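PDB 3PZL: agmatine ureohydrolase from Thermoplasma volcanium GSS1, which probably hydrolyses agmatine to putrescine and urea with the help of two manganese ions. Local coordinates for residues R165-L170 with G174-I179; F268-F273 with M284-L289. All coordinates share one frame; numbering follows the deposited sequence.

Interaction 1 (165-170 with 174-179) closes before interaction 2 (268-273 with 284-289) opens, and both pack a helix onto the same eight-stranded parallel sheet of the arginase fold. Their centres lie 21 Å apart and their nearest atoms about 11 Å apart, so they do not touch. Strand 176-180 is next to the outermost strand 198-201, whereas strand 265-271 runs in the middle, separated from strand 176-180 by strands 223-229 and 138-143. Interaction 2 accordingly lies deeper, 6 Å from the chain centre against 15 Å. A manganese ion lies about 11 Å from the Ala167 side chain, and one lies about 10 Å from that of Phe273: both contacts are near the metal site without touching it.

Interaction 1: R165-L170 with G174-I179; sequences RRALDL and GRITSI
The flat peptide group joining Ala167 to Leu168 presents one face to Ile176, whose CD1 methyl stands almost directly over it, 3.5 Å from Ala167 C. The contact belongs to a beta-alpha-beta unit of the arginase fold, in which strand 138-143 leads through helix 163-171 into the neighbouring parallel strand 176-180. The other flat group here, the Arg166 guanidinium, holds the Asp169 carboxylate at its edge in a salt bridge within the helix, Arg166 NH1 to Asp169 OD2 at 3.0 Å, with OD2 met from above the carboxylate plane.

The closest CA pair, Leu168 CA to Ile176 CA at 7.3 Å, sets this turn of the helix against the first residue of the strand. One strand residue does nearly all the work. Ile176 sets CG1 beside its own backbone N, opposite the carbonyl carbon (chi1 -61°), and an extended chi2 of 161° then carries CD1 out to the helix backbone. Ala167 contributes its methyl group and also packs on Leu140 of strand 138-143, so the helix rests on both strands of the unit. Leu168 borders the same methyl of Ile176 through its CB and leans on Phe149. On the strand side, Ile176 bonds through its backbone to Ser198, while Arg175 and Thr177 bond to Leu140, fixing strand 176-180 between its two neighbours. The apolar packing is completed by Ala167 CB, 3.7 Å from Ile176 CD1.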
loop_
_atom_site.group_PDB
_atom_site.type_symbol
_atom_site.label_atom_id
_atom_site.label_comp_id
_atom_site.label_asym_id
_atom_site.label_seq_id
_atom_site.Cartn_x
_atom_site.Cartn_y
_atom_site.Cartn_z
ATOM N N ARG B 165 27.147 -5.307 22.799
ATOM C CA ARG B 165 27.581 -5.677 24.121
ATOM C C ARG B 165 28.176 -7.059 24.091
ATOM O O ARG B 165 29.279 -7.281 24.574
ATOM C CB ARG B 165 26.410 -5.662 25.075
ATOM C CG ARG B 165 26.834 -5.700 26.517
ATOM C CD ARG B 165 26.941 -4.310 27.087
ATOM N NE ARG B 165 27.638 -4.346 28.369
ATOM C CZ ARG B 165 27.519 -3.432 29.331
ATOM N NH1 ARG B 165 26.705 -2.381 29.179
ATOM N NH2 ARG B 165 28.220 -3.572 30.454
ATOM N N ARG B 166 27.431 -7.989 23.513
ATOM C CA ARG B 166 27.893 -9.360 23.348
ATOM C C ARG B 166 29.166 -9.425 22.499
ATOM O O ARG B 166 29.957 -10.370 22.634
ATOM C CB ARG B 166 26.771 -10.220 22.755
ATOM C CG ARG B 166 26.272 -11.393 23.622
ATOM C CD ARG B 166 26.285 -11.144 25.127
ATOM N NE ARG B 166 25.113 -10.385 25.530
ATOM C CZ ARG B 166 25.132 -9.382 26.404
ATOM N NH1 ARG B 166 26.277 -8.994 26.970
ATOM N NH2 ARG B 166 24.001 -8.755 26.695
ATOM N N ALA B 167 29.379 -8.412 21.657
ATOM C CA ALA B 167 30.587 -8.343 20.836
ATOM C C ALA B 167 31.818 -7.973 21.667
ATOM O O ALA B 167 32.868 -8.591 21.537
ATOM C CB ALA B 167 30.398 -7.382 19.681
ATOM N N LEU B 168 31.662 -6.975 22.531
ATOM C CA LEU B 168 32.696 -6.573 23.467
ATOM C C LEU B 168 33.080 -7.725 24.405
ATOM O O LEU B 168 34.266 -7.940 24.671
ATOM C CB LEU B 168 32.245 -5.339 24.264
ATOM C CG LEU B 168 33.265 -4.595 25.135
ATOM C CD1 LEU B 168 34.529 -4.311 24.358
ATOM C CD2 LEU B 168 32.688 -3.303 25.660
ATOM N N ASP B 169 32.084 -8.469 24.888
ATOM C CA ASP B 169 32.338 -9.622 25.742
ATOM C C ASP B 169 33.284 -10.592 25.051
ATOM O O ASP B 169 34.106 -11.235 25.706
ATOM C CB ASP B 169 31.034 -10.357 26.113
ATOM C CG ASP B 169 30.197 -9.623 27.175
ATOM O OD1 ASP B 169 30.640 -8.596 27.751
ATOM O OD2 ASP B 169 29.068 -10.085 27.427
ATOM N N LEU B 170 33.167 -10.685 23.723
ATOM C CA LEU B 170 33.973 -11.639 22.950
ATOM C C LEU B 170 35.342 -11.112 22.553
ATOM O O LEU B 170 36.318 -11.862 22.572
ATOM C CB LEU B 170 33.217 -12.124 21.718
ATOM C CG LEU B 170 32.120 -13.144 22.017
ATOM C CD1 LEU B 170 31.020 -13.147 20.960
ATOM C CD2 LEU B 170 32.727 -14.522 22.183
ATOM N N GLY B 174 39.214 -1.999 22.122
ATOM C CA GLY B 174 39.946 -1.593 20.920
ATOM C C GLY B 174 39.701 -2.426 19.676
ATOM O O GLY B 174 40.312 -2.205 18.635
ATOM N N ARG B 175 38.785 -3.372 19.773
ATOM C CA ARG B 175 38.546 -4.264 18.671
ATOM C C ARG B 175 37.311 -3.922 17.813
ATOM O O ARG B 175 37.143 -4.474 16.729
ATOM C CB ARG B 175 38.499 -5.691 19.212
ATOM C CG ARG B 175 39.883 -6.306 19.376
ATOM C CD ARG B 175 40.123 -7.372 18.323
ATOM N NE ARG B 175 40.079 -8.707 18.931
ATOM C CZ ARG B 175 39.669 -9.836 18.337
ATOM N NH1 ARG B 175 39.223 -9.843 17.084
ATOM N NH2 ARG B 175 39.680 -10.980 19.022
ATOM N N ILE B 176 36.483 -2.989 18.281
ATOM C CA ILE B 176 35.142 -2.740 17.737
ATOM C C ILE B 176 34.884 -1.248 17.499
ATOM O O ILE B 176 35.134 -0.422 18.364
ATOM C CB ILE B 176 34.034 -3.292 18.707
ATOM C CG1 ILE B 176 34.168 -4.810 18.916
ATOM C CG2 ILE B 176 32.613 -2.951 18.221
ATOM C CD1 ILE B 176 33.461 -5.342 20.141
ATOM N N THR B 177 34.354 -0.930 16.326
ATOM C CA THR B 177 33.925 0.403 15.956
ATOM C C THR B 177 32.506 0.315 15.416
ATOM O O THR B 177 32.167 -0.629 14.709
ATOM C CB THR B 177 34.757 0.876 14.789
ATOM O OG1 THR B 177 36.108 0.433 14.982
ATOM C CG2 THR B 177 34.679 2.394 14.612
ATOM N N SER B 178 31.678 1.310 15.697
ATOM C CA SER B 178 30.318 1.343 15.141
ATOM C C SER B 178 29.958 2.744 14.669
ATOM O O SER B 178 30.002 3.685 15.445
ATOM C CB SER B 178 29.320 0.859 16.180
ATOM O OG SER B 178 28.070 0.596 15.591
ATOM N N ILE B 179 29.624 2.881 13.394
ATOM C CA ILE B 179 29.461 4.184 12.771
ATOM C C ILE B 179 28.034 4.533 12.378
ATOM O O ILE B 179 27.284 3.690 11.841
ATOM C CB ILE B 179 30.321 4.286 11.506
ATOM C CG1 ILE B 179 31.787 4.063 11.849
ATOM C CG2 ILE B 179 30.148 5.656 10.849
ATOM C CD1 ILE B 179 32.709 4.297 10.675
#

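Interaction 2: F268-F273 with M284-L289; sequences FDIVEF and MLAAKL
Ala286 and Leu289, three positions apart on helix 281-303, face Phe268, Ile270 and Phe273 of the chain that forms and leaves strand 265-271. The first turn of the segment starts at Met284, a selenomethionine in this crystal, which points away from the strand and packs on Ala64 of helix 57-65 and on Glu245 of a second subunit. Leu285 packs on Phe247 of that subunit.

Ala286 is the centre of the contact. Its CB lies 3.8 Å from Phe273 CE1, the ring being approached obliquely, and 4.1 Å from Ile270 CG2, so one methyl touches both an aromatic and a branched side chain. With just a methyl at this position, Ala286 CA comes to 7.1 Å from Ile270 CA. Ile270 also sends CD1 to the backbone, 3.5 Å from Ala286 O. Phe273 reaches the methyl from just beyond the strand because its CG sits between the backbone N and carbonyl carbon (chi1 89°).

Lys288 forms a salt bridge with Glu72. Leu289 then points toward the strand, its side chain no nearer to segment 268-273 than 4.6 Å, and packs on Val254 and Ile258 of helix 251-261, while its O lies 3.9 Å from Phe268 CE2, again oblique to the ring.

Just past the strand end, Glu272 OE2 accepts a hydrogen bond from the backbone N of His124, a manganese ligand, which ties this part of the chain to the metal site. Helix 281-303 covers the central strand between two other helices: Ala286 and Phe273 meet Ile61 of helix 57-65, Leu289 and Phe268 meet Ile258 of helix 251-261, and strand 265-271 bonds to strands 116-121 and 223-229.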
loop_
_atom_site.group_PDB
_atom_site.type_symbol
_atom_site.label_atom_id
_atom_site.label_comp_id
_atom_site.label_asym_id
_atom_site.label_seq_id
_atom_site.Cartn_x
_atom_site.Cartn_y
_atom_site.Cartn_z
ATOM N N PHE B 268 31.181 -10.517 5.757
ATOM C CA PHE B 268 30.284 -9.405 5.562
ATOM C C PHE B 268 28.828 -9.782 5.858
ATOM O O PHE B 268 28.419 -10.920 5.645
ATOM C CB PHE B 268 30.431 -8.945 4.116
ATOM C CG PHE B 268 29.666 -7.694 3.779
ATOM C CD1 PHE B 268 29.592 -6.656 4.673
ATOM C CD2 PHE B 268 29.062 -7.542 2.524
ATOM C CE1 PHE B 268 28.900 -5.483 4.356
ATOM C CE2 PHE B 268 28.362 -6.366 2.189
ATOM C CZ PHE B 268 28.285 -5.329 3.111
ATOM N N ASP B 269 28.038 -8.826 6.332
ATOM C CA ASP B 269 26.605 -9.046 6.478
ATOM C C ASP B 269 25.737 -7.806 6.346
ATOM O O ASP B 269 26.234 -6.678 6.461
ATOM C CB ASP B 269 26.272 -9.817 7.748
ATOM C CG ASP B 269 26.424 -9.003 9.011
ATOM O OD1 ASP B 269 26.183 -7.789 9.024
ATOM O OD2 ASP B 269 26.778 -9.616 10.028
ATOM N N ILE B 270 24.449 -8.029 6.063
ATOM C CA ILE B 270 23.459 -6.956 5.875
ATOM C C ILE B 270 22.199 -7.360 6.624
ATOM O O ILE B 270 21.726 -8.469 6.442
ATOM C CB ILE B 270 23.140 -6.694 4.366
ATOM C CG1 ILE B 270 24.438 -6.510 3.562
ATOM C CG2 ILE B 270 22.216 -5.474 4.187
ATOM C CD1 ILE B 270 24.294 -6.620 2.056
ATOM N N VAL B 271 21.675 -6.481 7.474
ATOM C CA VAL B 271 20.627 -6.863 8.397
ATOM C C VAL B 271 19.671 -5.740 8.768
ATOM O O VAL B 271 19.956 -4.573 8.597
ATOM C CB VAL B 271 21.213 -7.435 9.716
ATOM C CG1 VAL B 271 22.092 -8.639 9.450
ATOM C CG2 VAL B 271 21.983 -6.347 10.501
ATOM N N GLU B 272 18.539 -6.116 9.327
ATOM C CA GLU B 272 17.602 -5.183 9.977
ATOM C C GLU B 272 16.833 -4.283 9.028
ATOM O O GLU B 272 16.505 -3.144 9.410
ATOM C CB GLU B 272 18.266 -4.327 11.065
ATOM C CG GLU B 272 18.779 -5.091 12.260
ATOM C CD GLU B 272 17.667 -5.550 13.181
ATOM O OE1 GLU B 272 16.581 -4.935 13.105
ATOM O OE2 GLU B 272 17.852 -6.521 13.971
ATOM N N PHE B 273 16.537 -4.769 7.822
ATOM C CA PHE B 273 15.483 -4.112 7.026
ATOM C C PHE B 273 14.342 -5.077 6.705
ATOM O O PHE B 273 14.528 -6.277 6.780
ATOM C CB PHE B 273 16.028 -3.397 5.777
ATOM C CG PHE B 273 16.108 -4.252 4.564
ATOM C CD1 PHE B 273 17.214 -5.068 4.340
ATOM C CD2 PHE B 273 15.074 -4.220 3.613
ATOM C CE1 PHE B 273 17.285 -5.861 3.198
ATOM C CE2 PHE B 273 15.120 -4.983 2.477
ATOM C CZ PHE B 273 16.233 -5.821 2.271
HETATM N N MSE B 284 16.893 -3.117 -2.833
HETATM C CA MSE B 284 17.679 -2.812 -4.001
HETATM C C MSE B 284 19.003 -2.179 -3.569
HETATM O O MSE B 284 20.062 -2.464 -4.121
HETATM C CB MSE B 284 16.930 -1.871 -4.910
HETATM C CG MSE B 284 17.585 -1.700 -6.260
HETATM SE SE MSE B 284 17.556 -3.416 -7.267
HETATM C CE MSE B 284 18.243 -2.746 -8.958
ATOM N N LEU B 285 18.951 -1.297 -2.586
ATOM C CA LEU B 285 20.179 -0.765 -2.027
ATOM C C LEU B 285 20.936 -1.917 -1.358
ATOM O O LEU B 285 22.161 -2.038 -1.525
ATOM C CB LEU B 285 19.884 0.329 -1.012
ATOM C CG LEU B 285 21.067 0.854 -0.212
ATOM C CD1 LEU B 285 22.127 1.395 -1.112
ATOM C CD2 LEU B 285 20.572 1.925 0.643
ATOM N N ALA B 286 20.229 -2.770 -0.612
ATOM C CA ALA B 286 20.913 -3.908 0.008
ATOM C C ALA B 286 21.659 -4.804 -1.007
ATOM O O ALA B 286 22.783 -5.233 -0.754
ATOM C CB ALA B 286 19.976 -4.707 0.832
ATOM N N ALA B 287 21.051 -5.042 -2.167
ATOM C CA ALA B 287 21.680 -5.857 -3.194
ATOM C C ALA B 287 22.830 -5.126 -3.840
ATOM O O ALA B 287 23.855 -5.742 -4.177
ATOM C CB ALA B 287 20.716 -6.215 -4.220
ATOM N N LYS B 288 22.682 -3.823 -4.033
ATOM C CA LYS B 288 23.768 -3.034 -4.592
ATOM C C LYS B 288 24.999 -3.013 -3.657
ATOM O O LYS B 288 26.127 -3.229 -4.062
ATOM C CB LYS B 288 23.263 -1.623 -4.876
ATOM C CG LYS B 288 24.132 -0.821 -5.737
ATOM C CD LYS B 288 24.328 -1.530 -7.073
ATOM C CE LYS B 288 25.646 -1.141 -7.672
ATOM N NZ LYS B 288 25.666 -1.501 -9.123
ATOM N N LEU B 289 24.758 -2.792 -2.378
ATOM C CA LEU B 289 25.810 -2.865 -1.359
ATOM C C LEU B 289 26.561 -4.195 -1.359
ATOM O O LEU B 289 27.745 -4.247 -1.040
ATOM C CB LEU B 289 25.218 -2.606 0.021
ATOM C CG LEU B 289 24.907 -1.139 0.332
ATOM C CD1 LEU B 289 24.221 -1.076 1.686
ATOM C CD2 LEU B 289 26.161 -0.237 0.284
#